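Local coordinates for protein lectin (PDB 5T1X) that probably binds mannose-containing glycans, as a GNA-related plant lectin of taro built on the beta-prism II fold, at residues 64-69 / 88-93; 36-41 / 96-101. All blocks are in the same frame, centred on the assembly; numbering follows the deposited sequence. Where two conformers were deposited one is given.

Contact 1: 64-69 / 88-93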
ATOM      1  N   GLY B  64      -1.325  13.025  -0.574  1.00  8.79           N
ATOM      2  CA  GLY B  64      -1.821  12.156   0.487  1.00  9.34           C
ATOM      3  C   GLY B  64      -3.181  12.470   1.055  1.00 11.22           C
ATOM      4  O   GLY B  64      -3.544  11.900   2.083  1.00  9.91           O
ATOM      5  N   GLU B  65      -3.954  13.344   0.381  1.00  7.43           N
ATOM      6  CA  GLU B  65      -5.313  13.695   0.797  1.00  6.96           C
ATOM      7  C   GLU B  65      -6.321  12.852   0.025  1.00 10.15           C
ATOM      8  O   GLU B  65      -6.304  12.810  -1.211  1.00  9.56           O
ATOM      9  CB  GLU B  65      -5.580  15.207   0.622  1.00  8.40           C
ATOM     10  CG  GLU B  65      -6.816  15.718   1.361  1.00 12.07           C
ATOM     11  CD  GLU B  65      -7.258  17.139   1.040  1.00 15.51           C
ATOM     12  OE1 GLU B  65      -6.495  17.871   0.371  1.00 15.22           O
ATOM     13  OE2 GLU B  65      -8.363  17.532   1.480  1.00 13.76           O
ATOM     14  N   LEU B  66      -7.181  12.160   0.775  1.00  6.47           N
ATOM     15  CA  LEU B  66      -8.244  11.302   0.225  1.00  6.55           C
ATOM     16  C   LEU B  66      -9.538  12.086   0.299  1.00  9.67           C
ATOM     17  O   LEU B  66      -9.911  12.536   1.383  1.00 10.04           O
ATOM     18  CB  LEU B  66      -8.315  10.003   1.042  1.00  7.00           C
ATOM     19  CG  LEU B  66      -9.278   8.926   0.531  1.00  9.29           C
ATOM     20  CD1 LEU B  66      -8.798   8.306  -0.789  1.00  8.99           C
ATOM     21  CD2 LEU B  66      -9.467   7.832   1.585  1.00 10.78           C
ATOM     22  N   ILE B  67     -10.175  12.328  -0.847  1.00  8.12           N
ATOM     23  CA  ILE B  67     -11.364  13.189  -0.889  1.00  7.26           C
ATOM     24  C   ILE B  67     -12.541  12.509  -1.572  1.00 10.07           C
ATOM     25  O   ILE B  67     -12.357  11.772  -2.542  1.00  9.32           O
ATOM     26  CB  ILE B  67     -10.996  14.510  -1.645  1.00 12.05           C
ATOM     27  CG1 ILE B  67      -9.815  15.252  -0.969  1.00 14.20           C
ATOM     28  CG2 ILE B  67     -12.209  15.460  -1.762  1.00 14.10           C
ATOM     29  CD1 ILE B  67      -9.020  16.144  -1.913  1.00 19.51           C
ATOM     30  N   ILE B  68     -13.754  12.796  -1.070  1.00  6.56           N
ATOM     31  CA  ILE B  68     -15.020  12.454  -1.721  1.00  5.43           C
ATOM     32  C   ILE B  68     -15.510  13.755  -2.321  1.00 10.13           C
ATOM     33  O   ILE B  68     -15.693  14.738  -1.587  1.00  9.23           O
ATOM     34  CB  ILE B  68     -16.105  11.832  -0.786  1.00  7.67           C
ATOM     35  CG1 ILE B  68     -15.620  10.556  -0.102  1.00  7.92           C
ATOM     36  CG2 ILE B  68     -17.440  11.618  -1.552  1.00  8.08           C
ATOM     37  CD1 ILE B  68     -16.652  10.051   0.964  1.00 11.01           C
ATOM     38  N   LYS B  69     -15.724  13.771  -3.641  1.00  7.23           N
ATOM     39  CA  LYS B  69     -16.261  14.934  -4.352  1.00  7.59           C
ATOM     40  C   LYS B  69     -17.598  14.583  -4.926  1.00 11.81           C
ATOM     41  O   LYS B  69     -17.768  13.437  -5.313  1.00 10.30           O
ATOM     42  CB  LYS B  69     -15.315  15.323  -5.500  1.00 11.57           C
ATOM     43  CG  LYS B  69     -14.017  15.999  -5.077  1.00 12.86           C
ATOM     44  CD  LYS B  69     -14.279  17.395  -4.539  1.00 15.20           C
ATOM     45  CE  LYS B  69     -13.074  18.287  -4.616  1.00 12.65           C
ATOM     46  NZ  LYS B  69     -13.409  19.673  -4.203  1.00 13.58           N
ATOM     47  N   TYR B  88       1.266   8.420  -3.678  1.00  8.53           N
ATOM     48  CA  TYR B  88       0.665   7.840  -2.462  1.00  7.06           C
ATOM     49  C   TYR B  88      -0.124   6.585  -2.784  1.00  9.82           C
ATOM     50  O   TYR B  88      -0.492   6.356  -3.937  1.00 10.02           O
ATOM     51  CB  TYR B  88      -0.250   8.876  -1.762  1.00  6.64           C
ATOM     52  CG  TYR B  88       0.538   9.989  -1.097  1.00  7.18           C
ATOM     53  CD1 TYR B  88       0.751   9.992   0.275  1.00  8.21           C
ATOM     54  CD2 TYR B  88       1.147  10.989  -1.853  1.00  8.31           C
ATOM     55  CE1 TYR B  88       1.513  10.992   0.888  1.00  9.92           C
ATOM     56  CE2 TYR B  88       1.939  11.976  -1.256  1.00  9.00           C
ATOM     57  CZ  TYR B  88       2.107  11.978   0.118  1.00 12.52           C
ATOM     58  OH  TYR B  88       2.901  12.931   0.716  1.00 11.46           O
ATOM     59  N   VAL B  89      -0.381   5.757  -1.758  1.00  5.69           N
ATOM     60  CA  VAL B  89      -1.189   4.561  -1.935  1.00  5.47           C
ATOM     61  C   VAL B  89      -2.084   4.386  -0.711  1.00  8.52           C
ATOM     62  O   VAL B  89      -1.641   4.594   0.413  1.00  9.18           O
ATOM     63  CB  VAL B  89      -0.336   3.288  -2.229  1.00 10.19           C
ATOM     64  CG1 VAL B  89       0.557   2.919  -1.043  1.00  9.86           C
ATOM     65  CG2 VAL B  89      -1.216   2.097  -2.636  1.00 10.39           C
ATOM     66  N   LEU B  90      -3.346   4.048  -0.952  1.00  6.37           N
ATOM     67  CA  LEU B  90      -4.297   3.682   0.092  1.00  6.37           C
ATOM     68  C   LEU B  90      -4.363   2.175   0.059  1.00 10.32           C
ATOM     69  O   LEU B  90      -4.643   1.609  -1.005  1.00  9.76           O
ATOM     70  CB  LEU B  90      -5.683   4.316  -0.186  1.00  6.67           C
ATOM     71  CG  LEU B  90      -6.860   3.796   0.660  1.00 10.68           C
ATOM     72  CD1 LEU B  90      -6.783   4.267   2.100  1.00 11.94           C
ATOM     73  CD2 LEU B  90      -8.188   4.252   0.057  1.00 11.79           C
ATOM     74  N   ILE B  91      -4.061   1.515   1.189  1.00  8.18           N
ATOM     75  CA  ILE B  91      -4.102   0.064   1.251  1.00  6.71           C
ATOM     76  C   ILE B  91      -5.211  -0.380   2.184  1.00 10.62           C
ATOM     77  O   ILE B  91      -5.220   0.015   3.347  1.00  9.74           O
ATOM     78  CB  ILE B  91      -2.746  -0.563   1.703  1.00  8.60           C
ATOM     79  CG1 ILE B  91      -1.538  -0.031   0.872  1.00  8.97           C
ATOM     80  CG2 ILE B  91      -2.817  -2.113   1.665  1.00  8.15           C
ATOM     81  CD1 ILE B  91      -0.165  -0.518   1.363  1.00 10.33           C
ATOM     82  N   LEU B  92      -6.102  -1.252   1.693  1.00  8.24           N
ATOM     83  CA  LEU B  92      -7.059  -1.927   2.559  1.00  8.04           C
ATOM     84  C   LEU B  92      -6.298  -3.152   3.009  1.00 10.57           C
ATOM     85  O   LEU B  92      -6.133  -4.103   2.233  1.00 10.40           O
ATOM     86  CB  LEU B  92      -8.395  -2.259   1.860  1.00  7.82           C
ATOM     87  CG  LEU B  92      -9.414  -3.029   2.737  1.00 11.09           C
ATOM     88  CD1 LEU B  92      -9.867  -2.208   3.948  1.00 11.94           C
ATOM     89  CD2 LEU B  92     -10.599  -3.514   1.913  1.00 11.79           C
ATOM     90  N   ARG B  93      -5.700  -3.068   4.192  0.50  9.05           N
ATOM     91  CA  ARG B  93      -4.814  -4.108   4.703  0.50  9.21           C
ATOM     92  C   ARG B  93      -5.531  -5.395   5.059  0.50 12.63           C
ATOM     93  O   ARG B  93      -6.729  -5.392   5.345  0.50 11.77           O
ATOM     94  CB  ARG B  93      -4.061  -3.577   5.931  0.50 11.36           C
ATOM     95  CG  ARG B  93      -3.168  -2.422   5.491  0.50 12.75           C
ATOM     96  CD  ARG B  93      -2.315  -1.768   6.549  0.50 16.64           C
ATOM     97  NE  ARG B  93      -2.495  -2.128   7.864  0.50 17.11           N
ATOM     98  CZ  ARG B  93      -1.847  -1.639   8.968  0.50 26.02           C
ATOM     99  NH1 ARG B  93      -0.936  -0.691   8.854  0.50 25.11           N
ATOM    100  NH2 ARG B  93      -2.140  -2.116  10.168  0.50 30.18           N
TER

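Contact 2: 36-41 / 96-101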
ATOM      1  N   LEU B  36     -18.842   6.622   2.008  1.00  8.98           N
ATOM      2  CA  LEU B  36     -17.660   5.750   1.939  1.00  8.37           C
ATOM      3  C   LEU B  36     -17.732   4.831   3.144  1.00 11.87           C
ATOM      4  O   LEU B  36     -17.788   5.319   4.277  1.00 10.90           O
ATOM      5  CB  LEU B  36     -16.353   6.557   1.912  1.00  7.89           C
ATOM      6  CG  LEU B  36     -15.055   5.744   1.970  1.00 11.14           C
ATOM      7  CD1 LEU B  36     -14.834   4.934   0.665  1.00  9.44           C
ATOM      8  CD2 LEU B  36     -13.876   6.672   2.250  1.00 13.05           C
ATOM      9  N   VAL B  37     -17.811   3.511   2.910  1.00  7.79           N
ATOM     10  CA  VAL B  37     -18.010   2.581   4.015  1.00  7.26           C
ATOM     11  C   VAL B  37     -16.962   1.484   4.049  1.00 12.10           C
ATOM     12  O   VAL B  37     -16.730   0.794   3.059  1.00 10.56           O
ATOM     13  CB  VAL B  37     -19.436   1.953   3.996  1.00 10.98           C
ATOM     14  CG1 VAL B  37     -19.680   1.120   5.256  1.00 10.49           C
ATOM     15  CG2 VAL B  37     -20.519   3.016   3.864  1.00 10.41           C
ATOM     16  N   LEU B  38     -16.417   1.257   5.244  1.00  9.83           N
ATOM     17  CA  LEU B  38     -15.519   0.147   5.460  1.00  9.16           C
ATOM     18  C   LEU B  38     -16.336  -0.964   6.095  1.00 13.75           C
ATOM     19  O   LEU B  38     -16.781  -0.825   7.239  1.00 12.27           O
ATOM     20  CB  LEU B  38     -14.311   0.535   6.336  1.00  8.69           C
ATOM     21  CG  LEU B  38     -13.075  -0.398   6.253  1.00 13.98           C
ATOM     22  CD1 LEU B  38     -11.863   0.258   6.870  1.00 14.80           C
ATOM     23  CD2 LEU B  38     -13.302  -1.736   6.936  1.00 18.22           C
ATOM     24  N   TYR B  39     -16.558  -2.052   5.343  1.00 10.58           N
ATOM     25  CA  TYR B  39     -17.233  -3.243   5.844  1.00 10.21           C
ATOM     26  C   TYR B  39     -16.140  -4.199   6.271  1.00 15.17           C
ATOM     27  O   TYR B  39     -15.507  -4.828   5.432  1.00 15.25           O
ATOM     28  CB  TYR B  39     -18.142  -3.859   4.753  1.00 11.52           C
ATOM     29  CG  TYR B  39     -19.321  -2.990   4.381  1.00 12.18           C
ATOM     30  CD1 TYR B  39     -20.459  -2.955   5.176  1.00 14.54           C
ATOM     31  CD2 TYR B  39     -19.332  -2.262   3.191  1.00 11.08           C
ATOM     32  CE1 TYR B  39     -21.557  -2.166   4.836  1.00 15.86           C
ATOM     33  CE2 TYR B  39     -20.430  -1.477   2.834  1.00 11.90           C
ATOM     34  CZ  TYR B  39     -21.543  -1.438   3.662  1.00 15.54           C
ATOM     35  OH  TYR B  39     -22.654  -0.690   3.343  1.00 15.90           O
ATOM     36  N   GLY B  40     -15.837  -4.219   7.560  1.00 14.17           N
ATOM     37  CA  GLY B  40     -14.757  -5.062   8.057  1.00 14.04           C
ATOM     38  C   GLY B  40     -14.324  -4.676   9.449  1.00 17.69           C
ATOM     39  O   GLY B  40     -14.925  -3.796  10.073  1.00 15.74           O
ATOM     40  N   GLY B  41     -13.261  -5.317   9.909  1.00 14.66           N
ATOM     41  CA  GLY B  41     -12.759  -5.128  11.260  1.00 15.10           C
ATOM     42  C   GLY B  41     -13.780  -5.689  12.226  1.00 18.65           C
ATOM     43  O   GLY B  41     -14.426  -6.701  11.925  1.00 20.40           O
ATOM     44  N   GLY B  96      -7.653  -5.298   8.202  1.00 13.06           N
ATOM     45  CA  GLY B  96      -8.866  -4.483   8.229  1.00 12.60           C
ATOM     46  C   GLY B  96      -8.690  -2.979   8.250  1.00 13.65           C
ATOM     47  O   GLY B  96      -9.631  -2.250   7.929  1.00 13.63           O
ATOM     48  N   PHE B  97      -7.507  -2.503   8.651  1.00 10.40           N
ATOM     49  CA  PHE B  97      -7.213  -1.070   8.633  1.00  9.26           C
ATOM     50  C   PHE B  97      -7.083  -0.581   7.194  1.00 11.95           C
ATOM     51  O   PHE B  97      -6.592  -1.324   6.351  1.00 11.05           O
ATOM     52  CB  PHE B  97      -5.890  -0.783   9.363  1.00 11.24           C
ATOM     53  CG  PHE B  97      -5.906  -0.996  10.857  1.00 13.36           C
ATOM     54  CD1 PHE B  97      -6.316   0.018  11.716  1.00 16.34           C
ATOM     55  CD2 PHE B  97      -5.497  -2.201  11.408  1.00 17.29           C
ATOM     56  CE1 PHE B  97      -6.322  -0.177  13.097  1.00 17.34           C
ATOM     57  CE2 PHE B  97      -5.497  -2.391  12.794  1.00 19.39           C
ATOM     58  CZ  PHE B  97      -5.906  -1.378  13.625  1.00 16.92           C
ATOM     59  N   ALA B  98      -7.517   0.652   6.913  1.00  9.67           N
ATOM     60  CA  ALA B  98      -7.298   1.265   5.594  1.00  8.63           C
ATOM     61  C   ALA B  98      -6.325   2.393   5.846  1.00 11.62           C
ATOM     62  O   ALA B  98      -6.606   3.268   6.674  1.00 11.65           O
ATOM     63  CB  ALA B  98      -8.607   1.750   4.982  1.00 10.01           C
ATOM     64  N   VAL B  99      -5.125   2.317   5.251  1.00  7.78           N
ATOM     65  CA  VAL B  99      -4.067   3.274   5.585  1.00  7.12           C
ATOM     66  C   VAL B  99      -3.498   3.941   4.344  1.00  8.63           C
ATOM     67  O   VAL B  99      -3.232   3.270   3.350  1.00  7.85           O
ATOM     68  CB  VAL B  99      -2.936   2.547   6.371  1.00 10.41           C
ATOM     69  CG1 VAL B  99      -1.815   3.517   6.766  1.00  9.72           C
ATOM     70  CG2 VAL B  99      -3.488   1.835   7.610  1.00 10.14           C
ATOM     71  N   ILE B 100      -3.269   5.257   4.424  1.00  5.07           N
ATOM     72  CA  ILE B 100      -2.631   5.999   3.322  1.00  4.74           C
ATOM     73  C   ILE B 100      -1.147   6.077   3.621  1.00  8.93           C
ATOM     74  O   ILE B 100      -0.748   6.614   4.668  1.00  8.08           O
ATOM     75  CB  ILE B 100      -3.221   7.412   3.098  1.00  7.36           C
ATOM     76  CG1 ILE B 100      -4.760   7.385   2.879  1.00  8.31           C
ATOM     77  CG2 ILE B 100      -2.470   8.139   1.929  1.00  9.08           C
ATOM     78  CD1 ILE B 100      -5.386   8.783   2.893  1.00 11.03           C
ATOM     79  N   TYR B 101      -0.335   5.583   2.688  1.00  7.92           N
ATOM     80  CA  TYR B 101       1.118   5.645   2.797  1.00  7.01           C
ATOM     81  C   TYR B 101       1.697   6.518   1.726  1.00 11.15           C
ATOM     82  O   TYR B 101       1.361   6.360   0.556  1.00 10.36           O
ATOM     83  CB  TYR B 101       1.750   4.247   2.658  1.00  7.84           C
ATOM     84  CG  TYR B 101       1.425   3.279   3.770  1.00  9.20           C
ATOM     85  CD1 TYR B 101       2.243   3.180   4.893  1.00 11.74           C
ATOM     86  CD2 TYR B 101       0.394   2.356   3.632  1.00  9.55           C
ATOM     87  CE1 TYR B 101       1.981   2.254   5.897  1.00 11.90           C
ATOM     88  CE2 TYR B 101       0.132   1.410   4.622  1.00 10.40           C
ATOM     89  CZ  TYR B 101       0.935   1.359   5.752  1.00 11.50           C
ATOM     90  OH  TYR B 101       0.674   0.454   6.759  1.00 11.42           O
TER

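Contact 1: 64-69 / 88-93
G64 lies flat against the ring of Y88, and this CH-pi contact is one of two parts in the meeting between 64-69 and 88-93. The G64 CA is 3.5 Å from the centroid of the Y88 ring and 18° off the ring normal, while G64 N sits over the middle of the same face, 3.3 Å above its plane. Having no side chain, G64 lets its CA and N lie directly on the ring. Y88 presents the face with its CG anti to the carbonyl carbon (chi1 -72°), and its hydroxyl bonds to the carbonyl oxygen of K84, which anchors the far end of the ring.

The second part is purely apolar. L66 and L90 reach toward each other across the gap between the two backbones, whose L66 and L90 CA atoms are 8.6 Å apart, and their side chains meet at about a right angle. A single methyl, L90 CD2, faces both branches of L66, 4.1 Å from L66 CD2 and 4.2 Å from L66 CD1. No hydrogen bond links the two segments.

I100 of strand 98-107 touches Y88, L66 and L90 together; L58 of strand 57-60 and W77 of strand 75-78 touch L66, and L60 and P103 pack on Y88. The contact thus closes strand 66-69 of one sheet against strand 89-92 of another, near the centre of the chain.

Contact 2: 36-41 / 96-101
This is a small, buried apolar contact between two sheets of the prism, where the side chain of L38 on strand 36-39 reaches the loop and first residue of strand 98-107. One methyl does most of the touching: L38 CD1 lies 4.0 Å from A98 CB. The carbonyl oxygen G96 O is 3.5 Å from L38 CD1. The second branch, L38 CD2, approaches G96 O too, at 3.8 Å. L38 holds its CG anti to the backbone N (chi1 -161°), which carries both methyls across to the loop before strand 98-107. G96 O is therefore buried beneath hydrocarbon, with no hydrogen-bond partner in the model. L38 CA and A98 CA are 8.3 Å apart.

I103 of the neighbouring subunit also packs on L38, and residues 98-101 pair antiparallel with a strand of that subunit, so the sheet continues across the dimer interface. On the other strand, V37 and Y39 occupy the V and Y places of the QxDxNxVxY sequence, a probable mannose site as in GNA-related lectins. Alternation along the strand, L38 inward between them, fits the beta-prism II plan: an apolar core enclosed by three sheets, the probable site on this one's outer face.

In the fold
Along the chain the segments run 36-41, 64-69, 88-93, 96-101, so both partners of contact 1 fall between those of contact 2. The centres are 10 Å apart. Strands 89-92 and 98-107 are neighbours in one antiparallel sheet, joined by backbone hydrogen bonds, among them a probable one from Y101 N to V89 O (2.8 Å). Contact 1 ties that sheet to the one holding 66-69, contact 2 ties it to the one holding 36-39, and I68 on L36 joins the remaining pair. All three sheets of the beta prism are thereby linked through a common apolar interior, and strand 98-107 carries the assembly on into the second subunit.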